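Local coordinates for protein methionine gamma-lyase (Trichomonas vaginalis, PDB 1PFF) that belongs to the Cys/Met metabolism family of pyridoxal-phosphate-dependent enzymes and assembles from four copies of its chain, at residues 6-10 and 11-15; 24-27 and 28-32; 166-170 and 171-175. All blocks are in the same frame, centred on the assembly; numbering follows the deposited sequence.

In the fold
All three contacts are local, each within one helix or at its end, and each takes its chemistry from its place in the fold. Contact 2, on helix 22-33, is wholly buried; contact 1, which ends helix 2-11, and contact 3, on helix 162-177, are partly exposed. Contacts 2 and 3 lie about 9 Å apart between centres and touch: the CB of Ala28 packs on Gly172 and Val168, and both contacts reach the second subunit. Contact 1 stands about 18 Å from either, measured between centres, and touches no other chain of the assembly. Small and apolar residues dominate contact 2, lysines and water-linked polar groups contact 3, and a chain reversal contact 1.

Contact 1: residues 6-10 and 11-15; sequences KIAKL and EHAEA
Ala8 and Ala13 bracket the end of helix 2-11 in a Schellman motif. The carbonyl of Ala8 takes the amide of Ala13, with O to N at 2.8 Å, and nested inside it the bond from His12 N to Lys9 O is weak at 3.4 Å. Apolar contact backs the closure, since the CB atoms of Ala8 and Ala13 lie 4.3 Å apart. The reversal depends on His12, whose positive phi of 57° swings the chain off the helix. The same residue folds its ring back over the last turn: CD2 comes to 3.5 Å from Lys9 O, and Leu10 O sits above one ring face, offset toward the rim. Asp133 holds ND1 of this ring. Within the last turn, Glu11 N bonds to Ile7 O, while its side chain bends at chi2 (-78°) and leaves the helix; OE1 is held by His141 and Asn121, OE2 by Asn130. Around this cap, Ile7, Glu11 and Ala13 rest on strand 156-160, Leu10 leans on Leu196 of helix 183-216 and on Pro126 and Ile127 of helix 125-128, and Ala15 pairs through its backbone with Ser160 as strand 15-19 begins.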
loop_
_atom_site.group_PDB
_atom_site.type_symbol
_atom_site.label_atom_id
_atom_site.label_comp_id
_atom_site.label_asym_id
_atom_site.label_seq_id
_atom_site.Cartn_x
_atom_site.Cartn_y
_atom_site.Cartn_z
ATOM N N LYS A 6 13.362 -3.453 15.796
ATOM C CA LYS A 6 13.227 -4.915 15.770
ATOM C C LYS A 6 14.480 -5.602 15.225
ATOM O O LYS A 6 14.944 -6.604 15.773
ATOM C CB LYS A 6 11.982 -5.343 14.985
ATOM C CG LYS A 6 10.685 -5.171 15.786
ATOM C CD LYS A 6 9.462 -5.770 15.087
ATOM C CE LYS A 6 8.171 -5.110 15.588
ATOM N NZ LYS A 6 7.073 -6.101 15.828
ATOM N N ILE A 7 15.031 -5.057 14.149
ATOM C CA ILE A 7 16.246 -5.615 13.565
ATOM C C ILE A 7 17.443 -5.435 14.513
ATOM O O ILE A 7 18.283 -6.323 14.640
ATOM C CB ILE A 7 16.514 -4.983 12.168
ATOM C CG1 ILE A 7 15.339 -5.262 11.208
ATOM C CG2 ILE A 7 17.842 -5.459 11.599
ATOM C CD1 ILE A 7 14.990 -6.741 10.989
ATOM N N ALA A 8 17.509 -4.287 15.180
ATOM C CA ALA A 8 18.562 -4.042 16.167
ATOM C C ALA A 8 18.533 -5.076 17.297
ATOM O O ALA A 8 19.579 -5.567 17.713
ATOM C CB ALA A 8 18.472 -2.625 16.712
ATOM N N LYS A 9 17.339 -5.428 17.774
ATOM C CA LYS A 9 17.198 -6.474 18.777
ATOM C C LYS A 9 17.653 -7.840 18.240
ATOM O O LYS A 9 18.294 -8.615 18.956
ATOM C CB LYS A 9 15.753 -6.554 19.298
ATOM C CG LYS A 9 15.337 -5.381 20.190
ATOM C CD LYS A 9 13.929 -5.608 20.773
ATOM C CE LYS A 9 13.445 -4.409 21.586
ATOM N NZ LYS A 9 12.608 -4.849 22.757
ATOM N N LEU A 10 17.326 -8.125 16.981
ATOM C CA LEU A 10 17.716 -9.388 16.352
ATOM C C LEU A 10 19.230 -9.528 16.215
ATOM O O LEU A 10 19.755 -10.623 16.352
ATOM C CB LEU A 10 17.061 -9.527 14.978
ATOM C CG LEU A 10 15.603 -9.965 15.011
ATOM C CD1 LEU A 10 14.935 -9.614 13.705
ATOM C CD2 LEU A 10 15.509 -11.468 15.283
ATOM N N GLU A 11 19.926 -8.414 15.983
ATOM C CA GLU A 11 21.383 -8.443 15.802
ATOM C C GLU A 11 22.172 -8.054 17.046
ATOM O O GLU A 11 23.411 -8.027 17.009
ATOM C CB GLU A 11 21.819 -7.568 14.606
ATOM C CG GLU A 11 21.439 -8.137 13.244
ATOM C CD GLU A 11 22.348 -9.275 12.769
ATOM O OE1 GLU A 11 22.348 -9.552 11.559
ATOM O OE2 GLU A 11 23.066 -9.904 13.580
ATOM N N HIS A 12 21.453 -7.789 18.142
ATOM C CA HIS A 12 22.034 -7.286 19.399
ATOM C C HIS A 12 22.803 -5.979 19.193
ATOM O O HIS A 12 23.819 -5.727 19.851
ATOM C CB HIS A 12 22.919 -8.332 20.095
ATOM C CG HIS A 12 22.374 -9.725 20.024
ATOM N ND1 HIS A 12 23.128 -10.794 19.594
ATOM C CD2 HIS A 12 21.147 -10.220 20.317
ATOM C CE1 HIS A 12 22.395 -11.892 19.640
ATOM N NE2 HIS A 12 21.185 -11.570 20.063
ATOM N N ALA A 13 22.282 -5.150 18.296
ATOM C CA ALA A 13 22.872 -3.851 17.980
ATOM C C ALA A 13 22.261 -2.750 18.847
ATOM O O ALA A 13 21.141 -2.891 19.346
ATOM C CB ALA A 13 22.644 -3.543 16.528
ATOM N N GLU A 14 22.992 -1.646 19.004
ATOM C CA GLU A 14 22.452 -0.444 19.641
ATOM C C GLU A 14 21.413 0.228 18.750
ATOM O O GLU A 14 20.411 0.759 19.231
ATOM C CB GLU A 14 23.572 0.562 19.929
ATOM C CG GLU A 14 24.599 0.079 20.933
ATOM C CD GLU A 14 25.630 1.132 21.301
ATOM O OE1 GLU A 14 25.442 2.346 20.997
ATOM O OE2 GLU A 14 26.637 0.732 21.921
ATOM N N ALA A 15 21.656 0.207 17.444
ATOM C CA ALA A 15 20.804 0.936 16.503
ATOM C C ALA A 15 20.816 0.310 15.111
ATOM O O ALA A 15 21.694 -0.492 14.769
ATOM C CB ALA A 15 21.230 2.424 16.433
#

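Contact 2: residues 24-27 and 28-32; sequences GAIA and ASVWT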
loop_
_atom_site.group_PDB
_atom_site.type_symbol
_atom_site.label_atom_id
_atom_site.label_comp_id
_atom_site.label_asym_id
_atom_site.label_seq_id
_atom_site.Cartn_x
_atom_site.Cartn_y
_atom_site.Cartn_z
ATOM N N GLY A 24 22.378 -0.121 -1.100
ATOM C CA GLY A 24 22.226 1.108 -0.336
ATOM C C GLY A 24 22.792 1.002 1.073
ATOM O O GLY A 24 23.415 1.946 1.560
ATOM N N ALA A 25 22.603 -0.156 1.714
ATOM C CA ALA A 25 23.150 -0.419 3.056
ATOM C C ALA A 25 24.678 -0.452 3.031
ATOM O O ALA A 25 25.333 0.192 3.867
ATOM C CB ALA A 25 22.599 -1.735 3.615
ATOM N N ILE A 26 25.234 -1.194 2.073
ATOM C CA ILE A 26 26.701 -1.266 1.892
ATOM C C ILE A 26 27.257 0.118 1.579
ATOM O O ILE A 26 28.219 0.570 2.195
ATOM C CB ILE A 26 27.090 -2.262 0.758
ATOM C CG1 ILE A 26 26.677 -3.698 1.132
ATOM C CG2 ILE A 26 28.595 -2.164 0.462
ATOM C CD1 ILE A 26 26.632 -4.677 -0.045
ATOM N N ALA A 27 26.647 0.784 0.604
ATOM C CA ALA A 27 27.111 2.101 0.155
ATOM C C ALA A 27 27.076 3.149 1.261
ATOM O O ALA A 27 28.057 3.875 1.449
ATOM C CB ALA A 27 26.300 2.574 -1.056
ATOM N N ALA A 28 25.960 3.225 1.995
ATOM C CA ALA A 28 25.810 4.219 3.063
ATOM C C ALA A 28 26.764 3.954 4.214
ATOM O O ALA A 28 27.087 4.866 4.966
ATOM C CB ALA A 28 24.372 4.283 3.586
ATOM N N SER A 29 27.212 2.711 4.353
ATOM C CA SER A 29 28.227 2.393 5.350
ATOM C C SER A 29 29.615 2.811 4.834
ATOM O O SER A 29 30.301 3.625 5.467
ATOM C CB SER A 29 28.184 0.908 5.704
ATOM O OG SER A 29 26.955 0.565 6.326
ATOM N N VAL A 30 30.019 2.290 3.676
ATOM C CA VAL A 30 31.385 2.529 3.186
ATOM C C VAL A 30 31.696 3.971 2.779
ATOM O O VAL A 30 32.728 4.502 3.188
ATOM C CB VAL A 30 31.855 1.512 2.087
ATOM C CG1 VAL A 30 31.726 0.074 2.590
ATOM C CG2 VAL A 30 31.128 1.717 0.756
ATOM N N TRP A 31 30.828 4.615 1.997
ATOM C CA TRP A 31 31.118 5.994 1.580
ATOM C C TRP A 31 31.186 6.931 2.796
ATOM O O TRP A 31 31.966 7.876 2.808
ATOM C CB TRP A 31 30.074 6.539 0.601
ATOM C CG TRP A 31 30.007 5.906 -0.771
ATOM C CD1 TRP A 31 29.003 5.107 -1.253
ATOM C CD2 TRP A 31 30.927 6.082 -1.858
ATOM N NE1 TRP A 31 29.253 4.757 -2.559
ATOM C CE2 TRP A 31 30.436 5.331 -2.954
ATOM C CE3 TRP A 31 32.134 6.778 -2.014
ATOM C CZ2 TRP A 31 31.099 5.268 -4.187
ATOM C CZ3 TRP A 31 32.797 6.715 -3.247
ATOM C CH2 TRP A 31 32.270 5.963 -4.315
ATOM N N THR A 32 30.364 6.668 3.816
ATOM C CA THR A 32 30.333 7.510 5.017
ATOM C C THR A 32 31.674 7.559 5.754
ATOM O O THR A 32 32.059 8.601 6.305
ATOM C CB THR A 32 29.230 7.004 5.975
ATOM O OG1 THR A 32 27.952 7.167 5.351
ATOM C CG2 THR A 32 29.136 7.875 7.229
#
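Trp31 lies one helical turn after Ala27 and packs along it from CB to the pyrrole nitrogen. Its CB is 3.4 Å from Ala27 O, the carbonyl that also accepts the Trp31 amide. Chi1 of -67° sets CG beside the backbone N, and the indole then turns its edge to that oxygen: CD1 comes to 3.1 Å from Ala27 O, near the ring plane. CD1 also meets the methyl of Ala27, with CB 3.7 Å away, and NE1 passes the same methyl at 4.0 Å. Beyond this, NE1 donates to the backbone O of Ile176 of the second subunit, and the indole makes an edge-to-face contact with Phe61 of that subunit. The side chain also touches Leu53 and Leu58 of helix 48-60. The pyrrole edge is thus held from two sources: Ala27 of its own helix beside CD1, and a backbone carbonyl of the second subunit that takes the N-H.

On another side of the helix, Ser29 turns its hydroxyl back onto the preceding turn. With OG beside the backbone N (chi1 -64°), the hydroxyl donates to Ala25 O at 3.0 Å. The Ser29 amide reaches this oxygen too, from the opposite face of the carbonyl plane, so one buried acceptor satisfies two donors. Val30 places CG2 3.4 Å from Ile26 O, whose main bond is a nearly straight one from Val30 N (176°).

Ser29 faces strands 138-142 and 156-160, as Ile26 does the first of these. Helix 22-33, entered from strand 15-19, therefore lies against the central seven-stranded sheet and carries its tryptophan into a subunit interface, within the mixed-sheet large domain typical of fold type I pyridoxal-phosphate enzymes.

Contact 3: residues 166-170 and 171-175; sequences AKVKS and QGIKD. With EDO (1,2-ethanediol), chain M.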
loop_
_atom_site.group_PDB
_atom_site.type_symbol
_atom_site.label_atom_id
_atom_site.label_comp_id
_atom_site.label_asym_id
_atom_site.label_seq_id
_atom_site.Cartn_x
_atom_site.Cartn_y
_atom_site.Cartn_z
ATOM N N ALA A 166 24.013 6.991 13.598
ATOM C CA ALA A 166 23.738 8.423 13.455
ATOM C C ALA A 166 24.370 8.996 12.179
ATOM O O ALA A 166 23.715 9.717 11.447
ATOM C CB ALA A 166 24.211 9.198 14.680
ATOM N N LYS A 167 25.633 8.657 11.922
ATOM C CA LYS A 167 26.357 9.117 10.724
ATOM C C LYS A 167 25.877 8.433 9.445
ATOM O O LYS A 167 25.770 9.066 8.391
ATOM C CB LYS A 167 27.862 8.897 10.894
ATOM C CG LYS A 167 28.510 9.834 11.899
ATOM C CD LYS A 167 30.030 9.737 11.833
ATOM C CE LYS A 167 30.682 10.796 12.716
ATOM N NZ LYS A 167 32.053 10.384 13.148
ATOM N N VAL A 168 25.591 7.135 9.539
ATOM C CA VAL A 168 25.037 6.383 8.411
ATOM C C VAL A 168 23.739 7.052 7.934
ATOM O O VAL A 168 23.552 7.240 6.735
ATOM C CB VAL A 168 24.805 4.881 8.758
ATOM C CG1 VAL A 168 23.997 4.160 7.652
ATOM C CG2 VAL A 168 26.133 4.174 9.009
ATOM N N LYS A 169 22.877 7.444 8.874
ATOM C CA LYS A 169 21.602 8.078 8.538
ATOM C C LYS A 169 21.782 9.491 7.997
ATOM O O LYS A 169 21.273 9.825 6.917
ATOM C CB LYS A 169 20.677 8.122 9.763
ATOM C CG LYS A 169 20.073 6.776 10.131
ATOM C CD LYS A 169 19.103 6.886 11.297
ATOM C CE LYS A 169 18.331 5.583 11.456
ATOM N NZ LYS A 169 17.311 5.672 12.537
ATOM N N SER A 170 22.498 10.322 8.750
ATOM C CA SER A 170 22.557 11.747 8.429
ATOM C C SER A 170 23.491 12.041 7.256
ATOM O O SER A 170 23.278 13.006 6.518
ATOM C CB SER A 170 22.897 12.591 9.666
ATOM O OG SER A 170 24.195 12.313 10.150
ATOM N N GLN A 171 24.499 11.196 7.058
ATOM C CA GLN A 171 25.414 11.372 5.930
ATOM C C GLN A 171 25.192 10.326 4.836
ATOM O O GLN A 171 24.835 10.666 3.716
ATOM C CB GLN A 171 26.866 11.376 6.410
ATOM C CG GLN A 171 27.162 12.476 7.422
ATOM C CD GLN A 171 28.634 12.628 7.687
ATOM O OE1 GLN A 171 29.439 12.550 6.760
ATOM N NE2 GLN A 171 28.999 12.854 8.950
ATOM N N GLY A 172 25.372 9.054 5.180
ATOM C CA GLY A 172 25.255 7.962 4.222
ATOM C C GLY A 172 23.936 7.926 3.468
ATOM O O GLY A 172 23.926 7.791 2.246
ATOM N N ILE A 173 22.828 8.045 4.192
ATOM C CA ILE A 173 21.510 8.022 3.558
ATOM C C ILE A 173 21.100 9.408 3.061
ATOM O O ILE A 173 20.802 9.574 1.881
ATOM C CB ILE A 173 20.440 7.403 4.499
ATOM C CG1 ILE A 173 20.744 5.925 4.743
ATOM C CG2 ILE A 173 19.039 7.565 3.909
ATOM C CD1 ILE A 173 20.055 5.341 5.982
ATOM N N LYS A 174 21.101 10.394 3.954
ATOM C CA LYS A 174 20.580 11.729 3.636
ATOM C C LYS A 174 21.402 12.511 2.609
ATOM O O LYS A 174 20.827 13.217 1.775
ATOM C CB LYS A 174 20.405 12.572 4.900
ATOM C CG LYS A 174 19.188 12.195 5.725
ATOM C CD LYS A 174 18.934 13.205 6.841
ATOM C CE LYS A 174 17.853 12.702 7.798
ATOM N NZ LYS A 174 16.859 13.775 8.131
ATOM N N ASP A 175 22.730 12.416 2.687
ATOM C CA ASP A 175 23.593 13.175 1.783
ATOM C C ASP A 175 24.161 12.341 0.635
ATOM O O ASP A 175 24.078 12.752 -0.530
ATOM C CB ASP A 175 24.754 13.841 2.533
ATOM C CG ASP A 175 24.299 14.866 3.562
ATOM O OD1 ASP A 175 23.119 15.276 3.567
ATOM O OD2 ASP A 175 25.081 15.308 4.430
HETATM C C1 EDO M . 36.163 10.802 13.552
HETATM O O1 EDO M . 35.306 11.897 13.257
HETATM C C2 EDO M . 35.404 9.486 13.404
HETATM O O2 EDO M . 34.911 9.355 12.077
HETATM O O HOH W 1 26.686 13.123 10.912
#
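Lys167 shares its carbonyl between two amides of the following turn, and this marks the widening of helix 162-177. Gln171 N reaches Lys167 O at 2.8 Å in the usual helical spacing, whereas Gly172 N approaches the same oxygen in the carbonyl plane, from five residues on. The wider pattern continues with Ile173 N to Val168 O at 2.8 Å and Lys174 N to Lys169 O at 3.0 Å, both pi-type bonds.

Side-chain polar bonds form a second group. The hydroxyl of Ser170, placed between its backbone N and carbonyl carbon (chi1 65°), donates to Ala166 O at 2.9 Å, while the Ser170 amide meets that oxygen from the opposite face of its plane. A water then donates to Ser170 OG at 2.7 Å and accepts from Gln171 NE2 at 3.0 Å, joining neighbouring residues. The other end of this amide, OE1, is bonded by Gln57 of the second subunit, so both polar atoms of Gln171 have partners.

Apolar contact is slighter: CG1 of Val168 and CD1 of Ile173 approach to 4.4 Å on the inner side, where both residues touch Ala17 of strand 15-19.

The charged ends find separate partners: Lys169 forms a salt bridge with Glu4, and the extended Lys167 makes a weak bond to an ethanediol, probably from the crystallisation liquor. The chemistry implies an amphipathic helix, with branched side chains turned to strand 15-19, lysines reaching past the helix to a carboxylate and, weakly, to ethanediol, and a water-linked glutamine whose side-chain OE1 is bonded to the second subunit.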